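Local atomic coordinates of insecticidal protein (Brevibacillus laterosporus, PDB entry 7ML9), a protein that is active against the western corn rootworm and probably acts by forming a beta-barrel pore in membranes, like other toxins of the epsilon-toxin/MTX2 family. Residues N89-T94 against V150-T155; H144-G149 against Y171-S176; L219-G224 against V267-Q272; A244-C249 against F260-R265. One frame throughout, in Å; residues are numbered along the deposited sequence. Where two conformers were deposited one is given.

Overall arrangement
The four contacts illustrate how a long, strand-rich toxin is assembled around one extended sheet. Contacts 1, 2 and 3 cluster with centres 9 to 11 Å apart and touch one another. Contact 4 lies toward the helical end, its centre about 12 Å from that of contact 3 and about 20 and 21 Å from those of contacts 1 and 2. Contact 3 pairs strands 201-229 and 266-289, and 86-115 continues this sheet beside 201-229. Contacts 1 and 2 interlock along the chain and set the base of hairpin 153-172 against the sheet; contact 4 falls within the sequence between the strands of contact 3. A hairpin laid on the sheet fits a beta-pore former.

Contact 1: N89-T94 against V150-T155; sequences NNAWAT and VKTTAT
The two-stranded hairpin 153-160/165-172 sets Ala-154, near the start of its first strand, and Thr-152, just before it, against Ala-91 and Ala-93 of the long strand 86-115. A short hairpin lying on a larger sheet is a feature of aerolysin-type pore formers, in which such an element is thought to enter the membrane; this hairpin probably corresponds to it. The axes of the short strand segments approach to 5.4 Å and run 41° apart, without a direct hydrogen bond. Small side chains permit that approach. Ala-91 CB meets Thr-152 CG2 at 3.5 Å, tighter than usual for two carbons. In Thr-152, chi1 of -61° sets OG1 beside the backbone N and leaves CG2 anti to it, facing Ala-91; OG1 turns back to donate to Val-150 O over 3.0 Å, from above the carbonyl plane. The methyl of Ala-154 rests on the backbone of Trp-92, with CB 3.7 Å from Trp-92 CA, and lies alongside the Ala-93 methyl, CB to CB 4.0 Å. One water supplies the polar link: it accepts from Ala-93 N at 3.0 Å and donates to Thr-155 O at 2.7 Å. Around this interface, Phe-173 packs on Ala-91, Thr-152 and Ala-154, whereas Trp-92 points away from the hairpin and stacks with Tyr-220 of strand 201-229. Asn-89 and Asn-90 form a classic beta bulge opposite Asn-222 of that strand.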
loop_
_atom_site.group_PDB
_atom_site.type_symbol
_atom_site.label_atom_id
_atom_site.label_comp_id
_atom_site.label_asym_id
_atom_site.label_seq_id
_atom_site.Cartn_x
_atom_site.Cartn_y
_atom_site.Cartn_z
ATOM N N ASN A 89 -12.497 -4.854 14.419
ATOM C CA ASN A 89 -12.962 -6.183 14.021
ATOM C C ASN A 89 -12.085 -6.826 12.954
ATOM O O ASN A 89 -11.861 -8.040 12.989
ATOM C CB ASN A 89 -14.392 -6.114 13.488
ATOM C CG ASN A 89 -15.355 -5.531 14.492
ATOM O OD1 ASN A 89 -15.369 -5.947 15.645
ATOM N ND2 ASN A 89 -16.164 -4.565 14.060
ATOM N N ASN A 90 -11.627 -6.037 11.988
ATOM C CA ASN A 90 -10.745 -6.542 10.954
ATOM C C ASN A 90 -9.995 -5.373 10.340
ATOM O O ASN A 90 -10.400 -4.213 10.432
ATOM C CB ASN A 90 -11.509 -7.321 9.882
ATOM C CG ASN A 90 -10.598 -8.197 9.044
ATOM O OD1 ASN A 90 -9.529 -8.612 9.496
ATOM N ND2 ASN A 90 -11.010 -8.470 7.811
ATOM N N ALA A 91 -8.851 -5.699 9.744
ATOM C CA ALA A 91 -8.067 -4.687 9.053
ATOM C C ALA A 91 -7.427 -5.330 7.829
ATOM O O ALA A 91 -7.005 -6.487 7.886
ATOM C CB ALA A 91 -7.005 -4.077 9.964
ATOM N N TRP A 92 -7.382 -4.590 6.725
ATOM C CA TRP A 92 -6.873 -5.139 5.475
ATOM C C TRP A 92 -6.353 -3.998 4.611
ATOM O O TRP A 92 -6.564 -2.819 4.905
ATOM C CB TRP A 92 -7.941 -5.975 4.749
ATOM C CG TRP A 92 -9.120 -5.223 4.172
ATOM C CD1 TRP A 92 -9.303 -4.859 2.864
ATOM C CD2 TRP A 92 -10.302 -4.792 4.874
ATOM N NE1 TRP A 92 -10.513 -4.215 2.710
ATOM C CE2 TRP A 92 -11.145 -4.163 3.928
ATOM C CE3 TRP A 92 -10.723 -4.874 6.206
ATOM C CZ2 TRP A 92 -12.381 -3.606 4.276
ATOM C CZ3 TRP A 92 -11.950 -4.323 6.550
ATOM C CH2 TRP A 92 -12.760 -3.695 5.590
ATOM N N ALA A 93 -5.651 -4.359 3.540
ATOM C CA ALA A 93 -5.064 -3.369 2.649
ATOM C C ALA A 93 -5.133 -3.899 1.232
ATOM O O ALA A 93 -4.905 -5.091 0.999
ATOM C CB ALA A 93 -3.621 -3.043 3.040
ATOM N N THR A 94 -5.505 -3.034 0.300
ATOM C CA THR A 94 -5.706 -3.443 -1.078
ATOM C C THR A 94 -4.989 -2.474 -2.001
ATOM O O THR A 94 -4.800 -1.295 -1.681
ATOM C CB THR A 94 -7.200 -3.525 -1.458
ATOM O OG1 THR A 94 -7.760 -2.209 -1.529
ATOM C CG2 THR A 94 -7.963 -4.333 -0.429
ATOM N N VAL A 150 -4.744 0.422 19.108
ATOM C CA VAL A 150 -4.053 -0.856 19.192
ATOM C C VAL A 150 -3.209 -0.971 17.930
ATOM O O VAL A 150 -3.589 -0.473 16.863
ATOM C CB VAL A 150 -5.049 -2.034 19.340
ATOM C CG1 VAL A 150 -6.088 -2.027 18.216
ATOM C CG2 VAL A 150 -4.327 -3.360 19.381
ATOM N N LYS A 151 -2.038 -1.592 18.059
ATOM C CA LYS A 151 -1.191 -1.782 16.890
ATOM C C LYS A 151 -1.941 -2.596 15.845
ATOM O O LYS A 151 -2.475 -3.671 16.132
ATOM C CB LYS A 151 0.122 -2.471 17.274
ATOM C CG LYS A 151 1.118 -2.553 16.112
ATOM C CD LYS A 151 1.972 -3.807 16.185
ATOM C CE LYS A 151 2.927 -3.897 15.005
ATOM N NZ LYS A 151 3.503 -5.278 14.921
ATOM N N THR A 152 -2.003 -2.063 14.631
ATOM C CA THR A 152 -2.794 -2.642 13.559
ATOM C C THR A 152 -1.923 -2.690 12.313
ATOM O O THR A 152 -1.285 -1.690 11.959
ATOM C CB THR A 152 -4.072 -1.819 13.311
ATOM O OG1 THR A 152 -4.875 -1.827 14.499
ATOM C CG2 THR A 152 -4.880 -2.382 12.146
ATOM N N THR A 153 -1.869 -3.860 11.686
ATOM C CA THR A 153 -1.057 -4.097 10.501
ATOM C C THR A 153 -1.895 -4.845 9.485
ATOM O O THR A 153 -2.878 -5.516 9.823
ATOM C CB THR A 153 0.218 -4.931 10.792
ATOM O OG1 THR A 153 -0.148 -6.204 11.337
ATOM C CG2 THR A 153 1.145 -4.218 11.747
ATOM N N ALA A 154 -1.492 -4.729 8.223
ATOM C CA ALA A 154 -2.143 -5.483 7.166
ATOM C C ALA A 154 -1.152 -5.633 6.021
ATOM O O ALA A 154 -0.383 -4.711 5.729
ATOM C CB ALA A 154 -3.435 -4.812 6.674
ATOM N N THR A 155 -1.194 -6.791 5.380
ATOM C CA THR A 155 -0.306 -7.105 4.273
ATOM C C THR A 155 -1.031 -6.884 2.961
ATOM O O THR A 155 -2.179 -7.308 2.794
ATOM C CB THR A 155 0.186 -8.545 4.373
ATOM O OG1 THR A 155 0.983 -8.655 5.555
ATOM C CG2 THR A 155 1.018 -8.914 3.141
HETATM O O HOH W 1 -4.592 -7.121 4.048
#

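Contact 2: H144-G149 against Y171-S176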
loop_
_atom_site.group_PDB
_atom_site.type_symbol
_atom_site.label_atom_id
_atom_site.label_comp_id
_atom_site.label_asym_id
_atom_site.label_seq_id
_atom_site.Cartn_x
_atom_site.Cartn_y
_atom_site.Cartn_z
ATOM N N HIS A 144 -1.674 8.291 5.094
ATOM C CA HIS A 144 -2.859 8.687 5.855
ATOM C C HIS A 144 -3.105 7.575 6.865
ATOM O O HIS A 144 -3.726 6.559 6.530
ATOM C CB HIS A 144 -4.070 8.882 4.956
ATOM C CG HIS A 144 -3.941 10.016 3.990
ATOM N ND1 HIS A 144 -2.977 10.055 3.004
ATOM C CD2 HIS A 144 -4.687 11.134 3.832
ATOM C CE1 HIS A 144 -3.122 11.159 2.294
ATOM N NE2 HIS A 144 -4.154 11.831 2.774
ATOM N N GLY A 145 -2.602 7.762 8.093
ATOM C CA GLY A 145 -2.662 6.717 9.087
ATOM C C GLY A 145 -4.004 6.654 9.809
ATOM O O GLY A 145 -4.803 7.588 9.786
ATOM N N LEU A 146 -4.244 5.513 10.451
ATOM C CA LEU A 146 -5.427 5.301 11.281
ATOM C C LEU A 146 -4.951 5.001 12.695
ATOM O O LEU A 146 -4.276 3.988 12.931
ATOM C CB LEU A 146 -6.302 4.171 10.728
ATOM C CG LEU A 146 -6.892 4.330 9.317
ATOM C CD1 LEU A 146 -7.555 3.038 8.830
ATOM C CD2 LEU A 146 -7.880 5.469 9.249
ATOM N N LYS A 147 -5.267 5.896 13.629
ATOM C CA LYS A 147 -4.975 5.682 15.048
ATOM C C LYS A 147 -6.155 4.930 15.650
ATOM O O LYS A 147 -7.226 5.503 15.865
ATOM C CB LYS A 147 -4.737 7.006 15.761
ATOM C CG LYS A 147 -4.370 6.825 17.227
ATOM C CD LYS A 147 -3.830 8.106 17.838
ATOM C CE LYS A 147 -4.029 8.104 19.347
ATOM N NZ LYS A 147 -3.110 9.066 20.027
ATOM N N LEU A 148 -5.970 3.636 15.900
ATOM C CA LEU A 148 -7.056 2.756 16.287
ATOM C C LEU A 148 -7.023 2.360 17.754
ATOM O O LEU A 148 -7.948 1.680 18.207
ATOM C CB LEU A 148 -7.045 1.502 15.410
ATOM C CG LEU A 148 -7.411 1.781 13.949
ATOM C CD1 LEU A 148 -6.877 0.671 13.041
ATOM C CD2 LEU A 148 -8.943 1.902 13.814
ATOM N N GLY A 149 -6.003 2.772 18.507
ATOM C CA GLY A 149 -5.891 2.413 19.907
ATOM C C GLY A 149 -5.207 1.090 20.162
ATOM O O GLY A 149 -5.104 0.668 21.323
ATOM N N TYR A 171 1.820 -3.027 5.952
ATOM C CA TYR A 171 1.627 -1.677 6.451
ATOM C C TYR A 171 1.379 -1.709 7.949
ATOM O O TYR A 171 0.641 -2.564 8.445
ATOM C CB TYR A 171 0.431 -1.005 5.767
ATOM C CG TYR A 171 0.724 -0.551 4.371
ATOM C CD1 TYR A 171 1.282 0.690 4.132
ATOM C CD2 TYR A 171 0.459 -1.376 3.293
ATOM C CE1 TYR A 171 1.561 1.103 2.849
ATOM C CE2 TYR A 171 0.735 -0.973 2.011
ATOM C CZ TYR A 171 1.286 0.261 1.796
ATOM O OH TYR A 171 1.559 0.668 0.512
ATOM N N ASN A 172 2.005 -0.783 8.661
ATOM C CA ASN A 172 1.579 -0.422 10.005
ATOM C C ASN A 172 0.715 0.828 9.892
ATOM O O ASN A 172 1.145 1.833 9.315
ATOM C CB ASN A 172 2.775 -0.179 10.927
ATOM C CG ASN A 172 2.363 0.009 12.377
ATOM O OD1 ASN A 172 1.476 0.809 12.684
ATOM N ND2 ASN A 172 2.995 -0.744 13.275
ATOM N N PHE A 173 -0.495 0.765 10.457
ATOM C CA PHE A 173 -1.494 1.804 10.218
ATOM C C PHE A 173 -1.164 3.126 10.896
ATOM O O PHE A 173 -1.840 4.121 10.617
ATOM C CB PHE A 173 -2.877 1.317 10.662
ATOM C CG PHE A 173 -3.556 0.384 9.679
ATOM C CD1 PHE A 173 -2.824 -0.403 8.795
ATOM C CD2 PHE A 173 -4.937 0.295 9.643
ATOM C CE1 PHE A 173 -3.460 -1.262 7.896
ATOM C CE2 PHE A 173 -5.583 -0.555 8.752
ATOM C CZ PHE A 173 -4.843 -1.336 7.869
ATOM N N GLN A 174 -0.158 3.195 11.763
ATOM C CA GLN A 174 0.158 4.479 12.378
ATOM C C GLN A 174 0.719 5.445 11.343
ATOM O O GLN A 174 1.544 5.066 10.501
ATOM C CB GLN A 174 1.154 4.311 13.524
ATOM C CG GLN A 174 1.595 5.638 14.153
ATOM C CD GLN A 174 2.736 5.484 15.158
ATOM O OE1 GLN A 174 2.734 4.570 15.988
ATOM N NE2 GLN A 174 3.710 6.386 15.087
ATOM N N ASN A 175 0.262 6.701 11.407
ATOM C CA ASN A 175 0.752 7.745 10.510
ATOM C C ASN A 175 2.278 7.769 10.469
ATOM O O ASN A 175 2.944 7.675 11.503
ATOM C CB ASN A 175 0.235 9.112 10.962
ATOM C CG ASN A 175 0.654 10.238 10.033
ATOM O OD1 ASN A 175 0.895 10.027 8.841
ATOM N ND2 ASN A 175 0.738 11.449 10.578
ATOM N N SER A 176 2.822 7.890 9.255
ATOM C CA SER A 176 4.248 8.049 8.973
ATOM C C SER A 176 5.060 6.791 9.223
ATOM O O SER A 176 6.298 6.854 9.205
ATOM C CB SER A 176 4.859 9.209 9.769
ATOM O OG SER A 176 4.285 10.433 9.357
#
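Gly-145 and Leu-146 receive the turn at Phe-173 where the two arms of hairpin 153-160/165-172 join the body of the toxin: strand 130-147 leads toward the hairpin, and the chain after 172 leaves it. Gly-145 comes first and sits very close to the turn, its CA only 3.1 Å from Phe-173 O and 3.8 Å from Asn-175 CA. Having no side chain, it lets the two backbones lie almost against each other. Its neighbour provides the direct hydrogen bond of the contact: Leu-146 N donates to Phe-173 O at 2.8 Å, the N-H bent to 149° and the donor tilted from the carbonyl plane. The Leu-146 side chain then runs beside that of Phe-173, both pointing the same way, and brings Leu-146 CD1 to 3.9 Å from Phe-173 CD2. Two residues on, Leu-148 reaches the same ring carbon from another direction, its CD1 also 3.9 Å from Phe-173 CD2. Two leucine methyls thus meet the ring at one carbon, both obliquely. Beyond the pair, Leu-148 rests on Ala-221 and Val-223, while Leu-146 packs on Val-269, so the base of the hairpin is anchored in the sheet's apolar side. Asn-175 OD1 accepts from Ser-24 N near the amino terminus. The turn itself is an Asx turn: Gln-174 N donates to Asn-172 OD1 at 3.0 Å, nearly straight at 173° and in the plane of the side-chain amide.

Contact 3: L219-G224 against V267-Q272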
loop_
_atom_site.group_PDB
_atom_site.type_symbol
_atom_site.label_atom_id
_atom_site.label_comp_id
_atom_site.label_asym_id
_atom_site.label_seq_id
_atom_site.Cartn_x
_atom_site.Cartn_y
_atom_site.Cartn_z
ATOM N N LEU A 219 -5.865 1.452 2.979
ATOM C CA LEU A 219 -5.844 0.798 4.282
ATOM C C LEU A 219 -7.246 0.889 4.879
ATOM O O LEU A 219 -7.861 1.962 4.846
ATOM C CB LEU A 219 -4.827 1.472 5.202
ATOM C CG LEU A 219 -3.450 1.720 4.561
ATOM C CD1 LEU A 219 -2.542 2.428 5.544
ATOM C CD2 LEU A 219 -2.841 0.412 4.122
ATOM N N TYR A 220 -7.768 -0.233 5.378
ATOM C CA TYR A 220 -9.154 -0.300 5.846
ATOM C C TYR A 220 -9.192 -0.935 7.223
ATOM O O TYR A 220 -8.473 -1.900 7.495
ATOM C CB TYR A 220 -10.059 -1.133 4.912
ATOM C CG TYR A 220 -10.253 -0.571 3.528
ATOM C CD1 TYR A 220 -11.053 0.537 3.312
ATOM C CD2 TYR A 220 -9.635 -1.158 2.424
ATOM C CE1 TYR A 220 -11.247 1.050 2.042
ATOM C CE2 TYR A 220 -9.820 -0.648 1.151
ATOM C CZ TYR A 220 -10.627 0.453 0.964
ATOM O OH TYR A 220 -10.804 0.969 -0.299
ATOM N N ALA A 221 -10.039 -0.412 8.098
ATOM C CA ALA A 221 -10.325 -1.103 9.344
ATOM C C ALA A 221 -11.832 -1.111 9.541
ATOM O O ALA A 221 -12.498 -0.095 9.303
ATOM C CB ALA A 221 -9.608 -0.433 10.525
ATOM N N ASN A 222 -12.367 -2.257 9.938
ATOM C CA ASN A 222 -13.769 -2.394 10.300
ATOM C C ASN A 222 -13.836 -2.310 11.818
ATOM O O ASN A 222 -13.205 -3.120 12.510
ATOM C CB ASN A 222 -14.328 -3.721 9.783
ATOM C CG ASN A 222 -15.798 -3.928 10.128
ATOM O OD1 ASN A 222 -16.200 -3.877 11.292
ATOM N ND2 ASN A 222 -16.602 -4.194 9.109
ATOM N N VAL A 223 -14.564 -1.316 12.337
ATOM C CA VAL A 223 -14.612 -1.082 13.777
ATOM C C VAL A 223 -16.062 -1.067 14.249
ATOM O O VAL A 223 -16.970 -0.638 13.528
ATOM C CB VAL A 223 -13.891 0.223 14.192
ATOM C CG1 VAL A 223 -12.479 0.282 13.605
ATOM C CG2 VAL A 223 -14.663 1.425 13.752
ATOM N N GLY A 224 -16.270 -1.538 15.480
ATOM C CA GLY A 224 -17.586 -1.616 16.076
ATOM C C GLY A 224 -17.695 -0.679 17.270
ATOM O O GLY A 224 -16.705 -0.137 17.756
ATOM N N VAL A 267 -18.608 0.368 11.228
ATOM C CA VAL A 267 -18.172 1.321 10.219
ATOM C C VAL A 267 -16.812 0.863 9.698
ATOM O O VAL A 267 -16.026 0.223 10.409
ATOM C CB VAL A 267 -18.085 2.780 10.737
ATOM C CG1 VAL A 267 -19.402 3.232 11.466
ATOM C CG2 VAL A 267 -16.924 2.931 11.635
ATOM N N ILE A 268 -16.544 1.187 8.442
ATOM C CA ILE A 268 -15.235 0.953 7.831
ATOM C C ILE A 268 -14.549 2.300 7.684
ATOM O O ILE A 268 -15.133 3.243 7.137
ATOM C CB ILE A 268 -15.370 0.246 6.471
ATOM C CG1 ILE A 268 -15.997 -1.129 6.648
ATOM C CG2 ILE A 268 -14.007 0.147 5.773
ATOM C CD1 ILE A 268 -16.461 -1.748 5.344
ATOM N N VAL A 269 -13.321 2.402 8.182
ATOM C CA VAL A 269 -12.550 3.633 8.087
ATOM C C VAL A 269 -11.373 3.388 7.145
ATOM O O VAL A 269 -10.790 2.302 7.144
ATOM C CB VAL A 269 -12.093 4.124 9.476
ATOM C CG1 VAL A 269 -11.160 3.139 10.162
ATOM C CG2 VAL A 269 -11.460 5.497 9.368
ATOM N N LYS A 270 -11.041 4.388 6.333
ATOM C CA LYS A 270 -10.071 4.229 5.252
ATOM C C LYS A 270 -8.877 5.136 5.481
ATOM O O LYS A 270 -9.047 6.319 5.792
ATOM C CB LYS A 270 -10.700 4.541 3.895
ATOM C CG LYS A 270 -9.776 4.249 2.709
ATOM C CD LYS A 270 -10.323 4.828 1.412
ATOM C CE LYS A 270 -9.592 6.115 1.052
ATOM N NZ LYS A 270 -8.200 5.857 0.578
ATOM N N GLY A 271 -7.670 4.574 5.335
ATOM C CA GLY A 271 -6.441 5.341 5.258
ATOM C C GLY A 271 -5.705 5.021 3.962
ATOM O O GLY A 271 -6.288 4.408 3.055
ATOM N N GLN A 272 -4.436 5.408 3.864
ATOM C CA GLN A 272 -3.704 5.309 2.605
ATOM C C GLN A 272 -2.226 5.058 2.864
ATOM O O GLN A 272 -1.658 5.536 3.850
ATOM C CB GLN A 272 -3.822 6.589 1.770
ATOM C CG GLN A 272 -4.839 6.532 0.660
ATOM C CD GLN A 272 -5.031 7.887 0.000
ATOM O OE1 GLN A 272 -6.163 8.363 -0.162
ATOM N NE2 GLN A 272 -3.918 8.517 -0.388
#
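Leu-219 to Val-223 pairs with Val-267 to Gly-271 as antiparallel neighbours in the long sheet that runs through this toxin, a beta-rich build shared by the aerolysin-like pore formers. Backbone bonds come first. Leu-219 with Gly-271, Ala-221 with Val-269 and Val-223 with Val-267 are hydrogen-bonded pairs, each closed by two N-H to O bonds; the shortest, from Gly-271 N to Leu-219 O, spans 2.7 Å. Between them lie the non-hydrogen-bonded pairs Tyr-220 with Lys-270 and Asn-222 with Ile-268, where CA-H to O contacts occur, as from Lys-270 CA to Leu-219 O at 3.2 Å.

Side chains divide by face. On that of Tyr-220, the aliphatic part of Lys-270 runs beside the phenol ring, its CG 3.6 Å from Tyr-220 CE1, while Ile-268 CG2 approaches Tyr-220 CD1 to 3.9 Å. The lysine chain bends at chi3 and chi4, carrying NZ back to weak bonds with Gly-271 O and Gln-272 OE1. Asn-222 OD1 accepts from Asn-89 ND2 on strand 86-115.

The other face is apolar and buried. Ala-221 CB touches Val-269 CG1 at 3.9 Å. In both Val-223 and Val-267, chi1 of -51° puts CG1 beside the backbone N and leaves CG2 between N and the carbonyl carbon, and these two methyls meet tightly, Val-223 CG2 to Val-267 CG2 at 3.4 Å.

Contact 4: A244-C249 against F260-R265. With EDO (1,2-ethanediol), chain H.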
loop_
_atom_site.group_PDB
_atom_site.type_symbol
_atom_site.label_atom_id
_atom_site.label_comp_id
_atom_site.label_asym_id
_atom_site.label_seq_id
_atom_site.Cartn_x
_atom_site.Cartn_y
_atom_site.Cartn_z
ATOM N N ALA A 244 -25.458 2.766 12.307
ATOM C CA ALA A 244 -26.699 3.502 12.094
ATOM C C ALA A 244 -26.503 4.987 12.344
ATOM O O ALA A 244 -27.053 5.821 11.613
ATOM C CB ALA A 244 -27.805 2.951 12.999
ATOM N N VAL A 245 -25.728 5.343 13.374
ATOM C CA VAL A 245 -25.501 6.755 13.642
ATOM C C VAL A 245 -24.715 7.389 12.501
ATOM O O VAL A 245 -25.019 8.506 12.073
ATOM C CB VAL A 245 -24.806 6.945 15.002
ATOM C CG1 VAL A 245 -24.452 8.427 15.238
ATOM C CG2 VAL A 245 -25.700 6.393 16.134
ATOM N N LEU A 246 -23.709 6.681 11.964
ATOM C CA LEU A 246 -22.976 7.243 10.829
ATOM C C LEU A 246 -23.879 7.396 9.611
ATOM O O LEU A 246 -23.809 8.401 8.906
ATOM C CB LEU A 246 -21.764 6.368 10.481
ATOM C CG LEU A 246 -20.981 6.819 9.238
ATOM C CD1 LEU A 246 -20.242 8.135 9.490
ATOM C CD2 LEU A 246 -20.007 5.724 8.766
ATOM N N THR A 247 -24.724 6.403 9.344
ATOM C CA THR A 247 -25.615 6.494 8.197
ATOM C C THR A 247 -26.478 7.744 8.285
ATOM O O THR A 247 -26.628 8.477 7.301
ATOM C CB THR A 247 -26.476 5.235 8.107
ATOM O OG1 THR A 247 -25.625 4.087 8.006
ATOM C CG2 THR A 247 -27.424 5.276 6.893
ATOM N N LYS A 248 -26.995 8.039 9.481
ATOM C CA LYS A 248 -27.841 9.211 9.662
ATOM C C LYS A 248 -27.050 10.491 9.458
ATOM O O LYS A 248 -27.485 11.400 8.737
ATOM C CB LYS A 248 -28.467 9.177 11.068
ATOM C CG LYS A 248 -29.304 10.406 11.398
ATOM C CD LYS A 248 -29.951 10.259 12.776
ATOM C CE LYS A 248 -30.850 11.465 13.067
ATOM N NZ LYS A 248 -31.183 11.500 14.517
ATOM N N CYS A 249 -25.869 10.570 10.083
ATOM C CA CYS A 249 -25.074 11.787 10.054
ATOM C C CYS A 249 -24.612 12.115 8.636
ATOM O O CYS A 249 -24.592 13.292 8.242
ATOM C CB CYS A 249 -23.886 11.621 11.000
ATOM S SG CYS A 249 -24.386 11.956 12.742
ATOM N N PHE A 260 -15.195 7.497 6.269
ATOM C CA PHE A 260 -15.938 6.471 6.982
ATOM C C PHE A 260 -17.079 5.993 6.099
ATOM O O PHE A 260 -17.659 6.767 5.332
ATOM C CB PHE A 260 -16.542 6.989 8.305
ATOM C CG PHE A 260 -15.525 7.319 9.373
ATOM C CD1 PHE A 260 -14.724 8.441 9.260
ATOM C CD2 PHE A 260 -15.400 6.521 10.505
ATOM C CE1 PHE A 260 -13.800 8.758 10.251
ATOM C CE2 PHE A 260 -14.482 6.841 11.509
ATOM C CZ PHE A 260 -13.680 7.953 11.369
ATOM N N GLN A 261 -17.418 4.716 6.243
ATOM C CA GLN A 261 -18.483 4.110 5.487
ATOM C C GLN A 261 -19.237 3.168 6.417
ATOM O O GLN A 261 -18.600 2.369 7.123
ATOM C CB GLN A 261 -17.879 3.336 4.310
ATOM C CG GLN A 261 -18.830 2.739 3.327
ATOM C CD GLN A 261 -18.045 2.037 2.218
ATOM O OE1 GLN A 261 -17.374 2.686 1.417
ATOM N NE2 GLN A 261 -18.103 0.719 2.193
ATOM N N PRO A 262 -20.570 3.211 6.444
ATOM C CA PRO A 262 -21.305 2.257 7.280
ATOM C C PRO A 262 -21.212 0.843 6.730
ATOM O O PRO A 262 -21.116 0.620 5.520
ATOM C CB PRO A 262 -22.751 2.772 7.245
ATOM C CG PRO A 262 -22.841 3.616 6.028
ATOM C CD PRO A 262 -21.457 4.182 5.776
ATOM N N SER A 263 -21.258 -0.120 7.644
ATOM C CA SER A 263 -21.230 -1.529 7.256
ATOM C C SER A 263 -22.083 -2.273 8.283
ATOM O O SER A 263 -21.573 -2.869 9.237
ATOM C CB SER A 263 -19.802 -2.074 7.190
ATOM O OG SER A 263 -19.797 -3.461 6.898
ATOM N N GLY A 264 -23.402 -2.218 8.082
ATOM C CA GLY A 264 -24.313 -2.768 9.074
ATOM C C GLY A 264 -24.183 -1.987 10.376
ATOM O O GLY A 264 -24.232 -0.753 10.390
ATOM N N ARG A 265 -23.985 -2.705 11.485
ATOM C CA ARG A 265 -23.780 -2.055 12.782
ATOM C C ARG A 265 -22.386 -1.452 12.944
ATOM O O ARG A 265 -22.181 -0.665 13.875
ATOM C CB ARG A 265 -24.020 -3.058 13.919
ATOM C CG ARG A 265 -25.420 -3.676 13.945
ATOM C CD ARG A 265 -25.534 -4.754 15.035
ATOM N NE ARG A 265 -25.138 -4.241 16.350
ATOM C CZ ARG A 265 -25.961 -3.610 17.184
ATOM N NH1 ARG A 265 -27.230 -3.425 16.843
ATOM N NH2 ARG A 265 -25.516 -3.166 18.356
HETATM C C1 EDO H . -30.440 7.725 16.085
HETATM O O1 EDO H . -30.044 9.104 16.105
HETATM C C2 EDO H . -29.884 7.040 14.843
HETATM O O2 EDO H . -30.710 5.909 14.553
#
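Leu-246, on helix 242-252, and Pro-262, on the short strand 260-263, carry most of this contact, with Phe-260 beside them. It is a helix-on-strand packing: the segment axes pass 7.7 Å apart at 126°, and no hydrogen bond links them. Leu-246 does most of the touching. With CG opposite the backbone N (chi1 176°), the side chain reaches out from the helix and lays CD2 over the strand backbone, 3.5 Å from Pro-262 N and 3.6 Å from Gln-261 C. The same methyl meets the proline ring at Pro-262 CD, 3.7 Å away, and Phe-260 CB, also at 3.7 Å. Only the base of Phe-260 takes part. Its side chain crosses that of Leu-246 at about a right angle, and its ring leads away from helix 242-252 and packs on Val-267 and Val-269.

Pro-262 is covered on a second flank by Thr-247, whose OG1 stands 3.3 Å from Pro-262 CB and 3.4 Å from Pro-262 CG. That hydroxyl is hydrogen-bonded to Gly-243 O, one turn back in the helix, so the strand meets an oxygen already engaged. Farther round the helix, Lys-248 extends fully and gives NZ to O1 of a 1,2-ethanediol at 3.1 Å, probably picked up from the crystallisation liquor; the same NZ forms a salt bridge with Asp-39.

Thus helix 242-252 is held from two directions: Val-245 and Cys-249 pack on Leu-35 of helix 28-48, whereas Leu-246 also touches Val-267 of strand 266-289, the antiparallel partner of 260-263.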